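Local coordinates for HTH tetR-type domain-containing protein (Streptomyces coelicolor A3, PDB 3IUV) that is of unknown specific function but, as a member of the TetR family, probably binds DNA as a dimer and regulates transcription, at residues 89-94 and 169-174; 95-100 and 154-159. All blocks are in the same frame, centred on the assembly; numbering follows the deposited sequence.

Interaction 1: residues 89-94 and 169-174; sequences ELARVL and EYAREV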
loop_
_atom_site.group_PDB
_atom_site.type_symbol
_atom_site.label_atom_id
_atom_site.label_comp_id
_atom_site.label_asym_id
_atom_site.label_seq_id
_atom_site.Cartn_x
_atom_site.Cartn_y
_atom_site.Cartn_z
ATOM N N GLU A 89 -15.331 -17.485 -0.551
ATOM C CA GLU A 89 -16.016 -16.330 -1.135
ATOM C C GLU A 89 -15.102 -15.120 -1.253
ATOM O O GLU A 89 -15.115 -14.420 -2.269
ATOM C CB GLU A 89 -17.270 -15.967 -0.321
ATOM C CG GLU A 89 -18.511 -16.791 -0.677
ATOM C CD GLU A 89 -19.048 -16.496 -2.074
ATOM O OE1 GLU A 89 -18.878 -17.348 -2.959
ATOM O OE2 GLU A 89 -19.626 -15.412 -2.294
ATOM N N LEU A 90 -14.319 -14.871 -0.205
ATOM C CA LEU A 90 -13.367 -13.770 -0.222
ATOM C C LEU A 90 -12.295 -13.958 -1.291
ATOM O O LEU A 90 -11.952 -13.014 -1.985
ATOM C CB LEU A 90 -12.716 -13.593 1.147
ATOM C CG LEU A 90 -13.656 -13.001 2.203
ATOM C CD1 LEU A 90 -13.069 -13.133 3.605
ATOM C CD2 LEU A 90 -13.990 -11.551 1.874
ATOM N N ALA A 91 -11.776 -15.176 -1.434
ATOM C CA ALA A 91 -10.726 -15.428 -2.413
ATOM C C ALA A 91 -11.242 -15.184 -3.818
ATOM O O ALA A 91 -10.465 -14.849 -4.717
ATOM C CB ALA A 91 -10.174 -16.842 -2.281
ATOM N N ARG A 92 -12.555 -15.334 -4.003
ATOM C CA ARG A 92 -13.181 -15.100 -5.308
ATOM C C ARG A 92 -13.516 -13.616 -5.541
ATOM O O ARG A 92 -13.505 -13.155 -6.676
ATOM C CB ARG A 92 -14.417 -15.988 -5.491
ATOM N N VAL A 93 -13.802 -12.866 -4.483
ATOM C CA VAL A 93 -13.918 -11.418 -4.630
ATOM C C VAL A 93 -12.565 -10.843 -5.045
ATOM O O VAL A 93 -12.454 -10.096 -6.015
ATOM C CB VAL A 93 -14.412 -10.742 -3.339
ATOM C CG1 VAL A 93 -14.094 -9.244 -3.373
ATOM C CG2 VAL A 93 -15.924 -10.990 -3.151
ATOM N N LEU A 94 -11.534 -11.215 -4.305
ATOM C CA LEU A 94 -10.174 -10.861 -4.664
ATOM C C LEU A 94 -9.773 -11.328 -6.069
ATOM O O LEU A 94 -9.118 -10.591 -6.801
ATOM C CB LEU A 94 -9.188 -11.416 -3.637
ATOM C CG LEU A 94 -8.943 -10.569 -2.395
ATOM C CD1 LEU A 94 -7.509 -10.800 -1.923
ATOM C CD2 LEU A 94 -9.180 -9.098 -2.713
ATOM N N GLU A 169 -5.894 -20.269 -4.681
ATOM C CA GLU A 169 -5.812 -21.377 -3.741
ATOM C C GLU A 169 -5.091 -20.858 -2.511
ATOM O O GLU A 169 -5.451 -21.156 -1.360
ATOM C CB GLU A 169 -5.019 -22.536 -4.354
ATOM C CG GLU A 169 -5.356 -22.859 -5.815
ATOM C CD GLU A 169 -4.324 -23.776 -6.481
ATOM O OE1 GLU A 169 -3.988 -23.522 -7.662
ATOM O OE2 GLU A 169 -3.848 -24.738 -5.828
ATOM N N TYR A 170 -4.071 -20.058 -2.793
ATOM C CA TYR A 170 -3.214 -19.448 -1.796
ATOM C C TYR A 170 -4.004 -18.534 -0.871
ATOM O O TYR A 170 -3.916 -18.644 0.361
ATOM C CB TYR A 170 -2.087 -18.668 -2.496
ATOM C CG TYR A 170 -1.306 -17.735 -1.592
ATOM C CD1 TYR A 170 -1.447 -16.345 -1.690
ATOM C CD2 TYR A 170 -0.433 -18.244 -0.633
ATOM C CE1 TYR A 170 -0.728 -15.496 -0.858
ATOM C CE2 TYR A 170 0.281 -17.404 0.207
ATOM C CZ TYR A 170 0.143 -16.033 0.094
ATOM O OH TYR A 170 0.873 -15.211 0.940
ATOM N N ALA A 171 -4.770 -17.622 -1.451
ATOM C CA ALA A 171 -5.475 -16.661 -0.623
ATOM C C ALA A 171 -6.458 -17.449 0.235
ATOM O O ALA A 171 -6.556 -17.235 1.446
ATOM C CB ALA A 171 -6.173 -15.620 -1.486
ATOM N N ARG A 172 -7.137 -18.400 -0.403
ATOM C CA ARG A 172 -8.119 -19.224 0.276
ATOM C C ARG A 172 -7.514 -19.838 1.518
ATOM O O ARG A 172 -8.048 -19.711 2.618
ATOM C CB ARG A 172 -8.624 -20.326 -0.651
ATOM C CG ARG A 172 -10.134 -20.385 -0.733
ATOM C CD ARG A 172 -10.643 -21.758 -0.392
ATOM N NE ARG A 172 -10.067 -22.226 0.862
ATOM C CZ ARG A 172 -10.048 -23.497 1.244
ATOM N NH1 ARG A 172 -10.576 -24.437 0.465
ATOM N NH2 ARG A 172 -9.493 -23.830 2.400
ATOM N N GLU A 173 -6.386 -20.506 1.328
ATOM C CA GLU A 173 -5.630 -21.052 2.439
ATOM C C GLU A 173 -5.323 -20.015 3.541
ATOM O O GLU A 173 -5.532 -20.276 4.722
ATOM C CB GLU A 173 -4.335 -21.668 1.920
ATOM C CG GLU A 173 -3.420 -22.215 3.003
ATOM C CD GLU A 173 -4.014 -23.394 3.721
ATOM O OE1 GLU A 173 -3.752 -23.551 4.937
ATOM O OE2 GLU A 173 -4.758 -24.157 3.071
ATOM N N VAL A 174 -4.847 -18.839 3.148
ATOM C CA VAL A 174 -4.378 -17.832 4.109
ATOM C C VAL A 174 -5.539 -17.332 4.928
ATOM O O VAL A 174 -5.497 -17.284 6.161
ATOM C CB VAL A 174 -3.778 -16.601 3.396
ATOM C CG1 VAL A 174 -3.448 -15.531 4.385
ATOM C CG2 VAL A 174 -2.529 -16.964 2.593
#

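Interaction 2: residues 95-100 and 154-159; sequences GEWLGG and GICLQV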
loop_
_atom_site.group_PDB
_atom_site.type_symbol
_atom_site.label_atom_id
_atom_site.label_comp_id
_atom_site.label_asym_id
_atom_site.label_seq_id
_atom_site.Cartn_x
_atom_site.Cartn_y
_atom_site.Cartn_z
ATOM N N GLY A 95 -10.147 -12.549 -6.441
ATOM C CA GLY A 95 -9.862 -13.052 -7.784
ATOM C C GLY A 95 -10.455 -12.158 -8.864
ATOM O O GLY A 95 -9.825 -11.900 -9.881
ATOM N N GLU A 96 -11.671 -11.667 -8.639
ATOM C CA GLU A 96 -12.319 -10.777 -9.598
ATOM C C GLU A 96 -11.709 -9.379 -9.588
ATOM O O GLU A 96 -11.257 -8.888 -10.622
ATOM C CB GLU A 96 -13.815 -10.696 -9.321
ATOM C CG GLU A 96 -14.531 -12.006 -9.540
ATOM C CD GLU A 96 -15.971 -11.974 -9.078
ATOM O OE1 GLU A 96 -16.643 -10.933 -9.249
ATOM O OE2 GLU A 96 -16.432 -13.004 -8.553
ATOM N N TRP A 97 -11.703 -8.747 -8.417
ATOM C CA TRP A 97 -11.124 -7.414 -8.226
ATOM C C TRP A 97 -9.742 -7.274 -8.858
ATOM O O TRP A 97 -9.294 -6.164 -9.148
ATOM C CB TRP A 97 -11.030 -7.122 -6.730
ATOM C CG TRP A 97 -10.445 -5.788 -6.339
ATOM C CD1 TRP A 97 -9.374 -5.576 -5.514
ATOM C CD2 TRP A 97 -10.921 -4.483 -6.721
ATOM N NE1 TRP A 97 -9.148 -4.228 -5.367
ATOM C CE2 TRP A 97 -10.081 -3.537 -6.093
ATOM C CE3 TRP A 97 -11.967 -4.030 -7.534
ATOM C CZ2 TRP A 97 -10.262 -2.156 -6.256
ATOM C CZ3 TRP A 97 -12.140 -2.658 -7.696
ATOM C CH2 TRP A 97 -11.292 -1.739 -7.060
ATOM N N LEU A 98 -9.064 -8.400 -9.062
ATOM C CA LEU A 98 -7.727 -8.380 -9.645
ATOM C C LEU A 98 -7.705 -8.805 -11.133
ATOM O O LEU A 98 -7.109 -8.120 -11.968
ATOM C CB LEU A 98 -6.739 -9.184 -8.778
ATOM C CG LEU A 98 -6.571 -8.732 -7.310
ATOM C CD1 LEU A 98 -6.006 -9.852 -6.450
ATOM C CD2 LEU A 98 -5.723 -7.459 -7.158
ATOM N N GLY A 99 -8.366 -9.911 -11.471
ATOM C CA GLY A 99 -8.512 -10.300 -12.867
ATOM C C GLY A 99 -8.880 -9.109 -13.739
ATOM O O GLY A 99 -9.770 -8.334 -13.394
ATOM N N GLY A 100 -8.200 -8.964 -14.872
ATOM C CA GLY A 100 -8.312 -7.763 -15.681
ATOM C C GLY A 100 -6.954 -7.085 -15.734
ATOM O O GLY A 100 -5.935 -7.767 -15.756
ATOM N N GLY A 154 -2.852 -6.685 1.896
ATOM C CA GLY A 154 -1.540 -7.311 1.763
ATOM C C GLY A 154 -1.439 -8.178 0.526
ATOM O O GLY A 154 -0.659 -7.893 -0.389
ATOM N N ILE A 155 -2.238 -9.237 0.491
ATOM C CA ILE A 155 -2.342 -10.078 -0.700
ATOM C C ILE A 155 -2.430 -9.215 -1.971
ATOM O O ILE A 155 -1.641 -9.386 -2.889
ATOM C CB ILE A 155 -3.539 -11.081 -0.588
ATOM C CG1 ILE A 155 -3.202 -12.200 0.409
ATOM C CG2 ILE A 155 -3.934 -11.661 -1.964
ATOM C CD1 ILE A 155 -4.424 -13.001 0.974
ATOM N N CYS A 156 -3.364 -8.273 -2.025
ATOM C CA CYS A 156 -3.470 -7.442 -3.219
ATOM C C CYS A 156 -2.171 -6.714 -3.460
ATOM O O CYS A 156 -1.643 -6.707 -4.580
ATOM C CB CYS A 156 -4.603 -6.434 -3.111
ATOM S SG CYS A 156 -6.203 -7.220 -2.993
ATOM N N LEU A 157 -1.654 -6.105 -2.401
ATOM C CA LEU A 157 -0.417 -5.356 -2.516
ATOM C C LEU A 157 0.616 -6.205 -3.244
ATOM O O LEU A 157 0.974 -5.910 -4.372
ATOM C CB LEU A 157 0.094 -4.959 -1.139
ATOM C CG LEU A 157 0.211 -3.445 -1.007
ATOM C CD1 LEU A 157 1.255 -3.063 0.016
ATOM C CD2 LEU A 157 0.517 -2.830 -2.366
ATOM N N GLN A 158 1.059 -7.275 -2.593
ATOM C CA GLN A 158 1.976 -8.242 -3.185
ATOM C C GLN A 158 1.768 -8.508 -4.662
ATOM O O GLN A 158 2.719 -8.515 -5.435
ATOM C CB GLN A 158 1.901 -9.569 -2.432
ATOM C CG GLN A 158 2.520 -9.480 -1.052
ATOM C CD GLN A 158 3.960 -8.958 -1.093
ATOM O OE1 GLN A 158 4.316 -8.005 -0.390
ATOM N NE2 GLN A 158 4.785 -9.578 -1.927
ATOM N N VAL A 159 0.525 -8.748 -5.052
ATOM C CA VAL A 159 0.243 -9.092 -6.438
ATOM C C VAL A 159 0.631 -7.961 -7.426
ATOM O O VAL A 159 0.914 -8.208 -8.594
ATOM C CB VAL A 159 -1.226 -9.519 -6.616
ATOM C CG1 VAL A 159 -1.611 -9.516 -8.087
ATOM C CG2 VAL A 159 -1.455 -10.892 -5.998
#

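Interaction 1: residues 89-94 and 169-174
The first side-chain torsion of Arg172 lies away from the staggered positions (chi1 -128°) and the chain bends again at chi2 and chi3, which lays CG beside the methyl of Ala91 and carries the guanidinium away from helix 86-98. This is helix-helix packing within the all-helical C-terminal domain of a TetR-type regulator, where helix 168-178 rests against helix 86-98. The Ala91 methyl points at the opposing helix and meets Arg172 alongside its first carbons, with Ala91 CB 3.9 Å from Arg172 CG and 4.1 Å from Arg172 CB. Arginine suits this margin because its aliphatic root can share in the packing while its charged end remains at the exposed surface.

Alanine suits the other side because its methyl fits against the backbone of the partner helix, with Ala91 CB 3.9 Å from Arg172 N. The nearest CA atoms, those of Ala91 and Arg172, are 5.3 Å apart. Ala171 supplies a second methyl, also directed at the partner helix, and both alanines are buried. No hydrogen bond crosses between 89-94 and 169-174, so this pairing rests on a small van der Waals contact.

Tyr166, in the loop ahead of helix 168-178, adds a polar tie through a hydrogen bond between its hydroxyl and Ala91 O. Helix 168-178 also reaches the second subunit: Tyr170 of this chain makes a cation-pi contact with Arg146 of the second subunit. Between the two helices, the alanine methyls meet with Ala91 CB 4.3 Å from Ala171 CB.

Interaction 2: residues 95-100 and 154-159
Leu98 and Trp97, at the C-terminal end of helix 86-98, converge on the thiol of Cys156 in helix 142-161, a junction in the helical core of the TetR-type C-terminal domain. The Leu98 side chain can be followed outward. Its CB points toward helix 142-161 but, at 6.1 Å from Cys156 SG, only starts the approach. CG stands anti to the carbonyl carbon (chi1 -58°) and brings the fork to within 4.6 Å of the same sulfur. The two methyls straddle that atom, CD2 slightly the nearer at 4.2 Å from Cys156 SG and CD1 at 4.4 Å from it. Val159 lies only at the outer limit of contact, with 4.7 Å from Leu98 CD1 to Val159 CG2. Leucine suits the place because its two methyls flank one sulfur.

Trp97 reaches the sulfur from another direction. Its indole presents an edge, and Cys156 SG lies 4.4 Å from Trp97 CD1, almost in the ring plane, 89° off the normal. The sulfur is therefore beside the five-membered ring rather than over a face, 5.5 Å from its centroid. Phe69 of helix 54-73 packs edge-to-face with the same indole, and Tyr109 of helix 103-117 also touches Cys156.

Beyond Leu98 the chain leaves the helix at Gly99, whose N still bonds to Gly95 O. Gly100 then adopts a positive phi of 117°, a conformation well suited to a residue without a side chain.

Cysteine fits this spot as a compact, polarisable group buried among apolar neighbours. With no hydrogen bond between 95-100 and 154-159, their attraction should be chiefly dispersion, with probably a small electrostatic share from the sulfur at the indole edge.

In the fold
From the N terminus, the chain passes the predicted helix-turn-helix and helix 54-73 before entering helix 86-98, which supplies the first segments of both contacts in immediate succession. Helices 103-117 and 121-139 follow, and helix 142-161 returns to close the inner loop at interaction 2. Helix 168-178 then closes the outer loop at interaction 1, so the two closures nest rather than cross. Their centres are 10 Å apart, and they merge where Leu94 packs on Ile155 and Cys156 and Ala171 meets Ile155. Together they tie helix 86-98 to the last two helices, which also touch the second subunit, as in TetR-family dimers.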